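Local coordinates for protein beta-galactosidase (Marinomonas sp. ef1, PDB 6Y2K) that hydrolyses terminal non-reducing beta-D-galactose residues from beta-galactosides as a cold-active, hexameric GH42 enzyme, at residues 5-10 / 352-357. Numbering follows the deposited sequence.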
loop_
_atom_site.group_PDB
_atom_site.type_symbol
_atom_site.label_atom_id
_atom_site.label_comp_id
_atom_site.label_asym_id
_atom_site.label_seq_id
_atom_site.Cartn_x
_atom_site.Cartn_y
_atom_site.Cartn_z
ATOM N N VAL A 5 -31.782 -14.210 35.686
ATOM C CA VAL A 5 -32.196 -14.360 34.295
ATOM C C VAL A 5 -33.474 -13.576 33.992
ATOM O O VAL A 5 -34.329 -13.415 34.860
ATOM C CB VAL A 5 -32.333 -15.855 33.916
ATOM C CG1 VAL A 5 -33.562 -16.489 34.551
ATOM C CG2 VAL A 5 -32.341 -16.035 32.404
ATOM N N CYS A 6 -33.578 -13.080 32.756
ATOM C CA CYS A 6 -34.793 -12.456 32.243
ATOM C C CYS A 6 -35.646 -13.550 31.606
ATOM O O CYS A 6 -35.155 -14.317 30.776
ATOM C CB CYS A 6 -34.444 -11.376 31.217
ATOM S SG CYS A 6 -33.387 -10.082 31.890
ATOM N N TYR A 7 -36.922 -13.608 31.994
ATOM C CA TYR A 7 -37.812 -14.744 31.712
ATOM C C TYR A 7 -39.190 -14.275 31.232
ATOM O O TYR A 7 -39.690 -13.238 31.677
ATOM C CB TYR A 7 -37.952 -15.564 33.000
ATOM C CG TYR A 7 -38.809 -16.813 32.936
ATOM C CD1 TYR A 7 -38.693 -17.725 31.892
ATOM C CD2 TYR A 7 -39.705 -17.110 33.966
ATOM C CE1 TYR A 7 -39.469 -18.885 31.865
ATOM C CE2 TYR A 7 -40.478 -18.263 33.947
ATOM C CZ TYR A 7 -40.362 -19.148 32.904
ATOM O OH TYR A 7 -41.135 -20.288 32.898
ATOM N N TYR A 8 -39.786 -15.043 30.312
ATOM C CA TYR A 8 -41.098 -14.732 29.716
ATOM C C TYR A 8 -42.034 -15.939 29.823
ATOM O O TYR A 8 -42.260 -16.643 28.849
ATOM C CB TYR A 8 -40.909 -14.227 28.276
ATOM C CG TYR A 8 -40.050 -12.979 28.323
ATOM C CD1 TYR A 8 -38.655 -13.075 28.300
ATOM C CD2 TYR A 8 -40.621 -11.733 28.526
ATOM C CE1 TYR A 8 -37.857 -11.954 28.415
ATOM C CE2 TYR A 8 -39.830 -10.599 28.638
ATOM C CZ TYR A 8 -38.447 -10.724 28.581
ATOM O OH TYR A 8 -37.659 -9.627 28.702
ATOM N N PRO A 9 -42.585 -16.187 31.027
ATOM C CA PRO A 9 -43.517 -17.317 31.185
ATOM C C PRO A 9 -44.718 -17.233 30.229
ATOM O O PRO A 9 -45.181 -18.265 29.735
ATOM C CB PRO A 9 -43.959 -17.217 32.644
ATOM C CG PRO A 9 -43.700 -15.813 33.033
ATOM C CD PRO A 9 -42.505 -15.372 32.247
ATOM N N GLU A 10 -45.165 -16.010 29.932
ATOM C CA GLU A 10 -46.229 -15.788 28.949
ATOM C C GLU A 10 -45.899 -16.214 27.500
ATOM O O GLU A 10 -46.807 -16.286 26.655
ATOM C CB GLU A 10 -46.731 -14.324 29.002
ATOM C CG GLU A 10 -45.865 -13.269 28.311
ATOM C CD GLU A 10 -44.759 -12.671 29.166
ATOM O OE1 GLU A 10 -44.274 -13.311 30.144
ATOM O OE2 GLU A 10 -44.357 -11.534 28.827
ATOM N N PHE A 352 -30.162 -12.644 29.533
ATOM C CA PHE A 352 -31.373 -12.412 28.754
ATOM C C PHE A 352 -31.232 -12.965 27.340
ATOM O O PHE A 352 -30.341 -12.563 26.591
ATOM C CB PHE A 352 -31.700 -10.918 28.704
ATOM C CG PHE A 352 -32.724 -10.557 27.668
ATOM C CD1 PHE A 352 -32.399 -10.565 26.321
ATOM C CD2 PHE A 352 -34.012 -10.208 28.038
ATOM C CE1 PHE A 352 -33.338 -10.233 25.364
ATOM C CE2 PHE A 352 -34.957 -9.874 27.086
ATOM C CZ PHE A 352 -34.620 -9.887 25.747
ATOM N N ARG A 353 -32.118 -13.889 26.981
ATOM C CA ARG A 353 -33.164 -14.342 27.890
ATOM C C ARG A 353 -32.919 -15.779 28.339
ATOM O O ARG A 353 -31.889 -16.373 28.020
ATOM C CB ARG A 353 -34.537 -14.226 27.228
ATOM C CG ARG A 353 -34.505 -14.316 25.711
ATOM C CD ARG A 353 -35.831 -13.889 25.103
ATOM N NE ARG A 353 -36.915 -14.800 25.459
ATOM C CZ ARG A 353 -38.184 -14.625 25.104
ATOM N NH1 ARG A 353 -38.533 -13.570 24.381
ATOM N NH2 ARG A 353 -39.104 -15.505 25.473
ATOM N N TRP A 354 -33.871 -16.333 29.083
ATOM C CA TRP A 354 -33.762 -17.700 29.577
ATOM C C TRP A 354 -33.823 -18.705 28.432
ATOM O O TRP A 354 -33.028 -19.644 28.375
ATOM C CB TRP A 354 -34.867 -17.992 30.594
ATOM C CG TRP A 354 -35.092 -19.453 30.831
ATOM C CD1 TRP A 354 -36.168 -20.193 30.432
ATOM C CD2 TRP A 354 -34.220 -20.356 31.522
ATOM N NE1 TRP A 354 -36.019 -21.499 30.833
ATOM C CE2 TRP A 354 -34.831 -21.625 31.504
ATOM C CE3 TRP A 354 -32.980 -20.214 32.155
ATOM C CZ2 TRP A 354 -34.247 -22.744 32.093
ATOM C CZ3 TRP A 354 -32.402 -21.326 32.739
ATOM C CH2 TRP A 354 -33.035 -22.575 32.704
ATOM N N ARG A 355 -34.770 -18.503 27.523
ATOM C CA ARG A 355 -34.938 -19.394 26.375
ATOM C C ARG A 355 -35.208 -18.563 25.127
ATOM O O ARG A 355 -36.101 -17.720 25.125
ATOM C CB ARG A 355 -36.101 -20.344 26.651
ATOM C CG ARG A 355 -36.372 -21.388 25.580
ATOM C CD ARG A 355 -37.512 -22.292 26.015
ATOM N NE ARG A 355 -37.961 -23.153 24.929
ATOM C CZ ARG A 355 -38.995 -23.990 24.995
ATOM N NH1 ARG A 355 -39.711 -24.116 26.110
ATOM N NH2 ARG A 355 -39.315 -24.710 23.924
ATOM N N GLN A 356 -34.422 -18.803 24.073
ATOM C CA GLN A 356 -34.547 -18.087 22.798
ATOM C C GLN A 356 -35.956 -18.272 22.232
ATOM O O GLN A 356 -36.422 -19.404 22.113
ATOM C CB GLN A 356 -33.499 -18.612 21.813
ATOM C CG GLN A 356 -33.535 -18.004 20.415
ATOM C CD GLN A 356 -32.460 -18.563 19.497
ATOM O OE1 GLN A 356 -31.481 -19.184 19.944
ATOM N NE2 GLN A 356 -32.632 -18.332 18.201
ATOM N N ALA A 357 -36.631 -17.173 21.897
ATOM C CA ALA A 357 -38.018 -17.250 21.417
ATOM C C ALA A 357 -38.042 -17.635 19.938
ATOM O O ALA A 357 -37.194 -17.176 19.185
ATOM C CB ALA A 357 -38.723 -15.922 21.631
#
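Trp354 N donates to Cys6 O at 2.9 Å, a bent bond (135° at the hydrogen) that meets the carbonyl almost head-on. Strands 2-6 and 348-352 are the first and eighth of the parallel eight-stranded TIM barrel, and this bond continues their pairing into the loop. Aromatic and sulfur contacts cluster around it. Cys6 CB packs against Phe352 CD2 at 3.4 Å, while its SG sits at the edge of the same ring, a sulfur-aromatic contact. Tyr8 crosses Phe352 at about a right angle, its OH lying 3.2 Å from Phe352 CE2 in the plane of the phenyl ring; the hydroxyl itself is hydrogen-bonded to Glu36. Trp354 runs alongside Tyr7, their rings nearly perpendicular, with Tyr7 CD1 3.8 Å from Trp354 CD1; Trp354 NE1 and Tyr7 OH are both hydrogen-bonded to Asp20. The guanidinium of Arg353 receives Tyr8 CD1 over the centre of one face, 3.6 Å from Arg353 CZ, with Ala357 CB on the opposite face. A bend at chi3 (-65°) turns the arginine head to this place, where NH2 donates a hydrogen bond to His11 ND1 and NE a weak one to Arg355 O. With an alanine at Tyr8, the loss of ring and hydroxyl would probably free the arginine head to turn and leave Glu36 without that hydrogen-bond partner. Apolar packing continues at Val5, whose CG2 touches Trp354 CB at 3.7 Å. A cis peptide joins Phe352 to Arg353 at the exit of strand 348-352. Strand 29-34 flanks strand 2-6 on its other side, helix 17-27 packs on Tyr7 and Trp354, and Phe182 of a neighbouring subunit reaches Arg353.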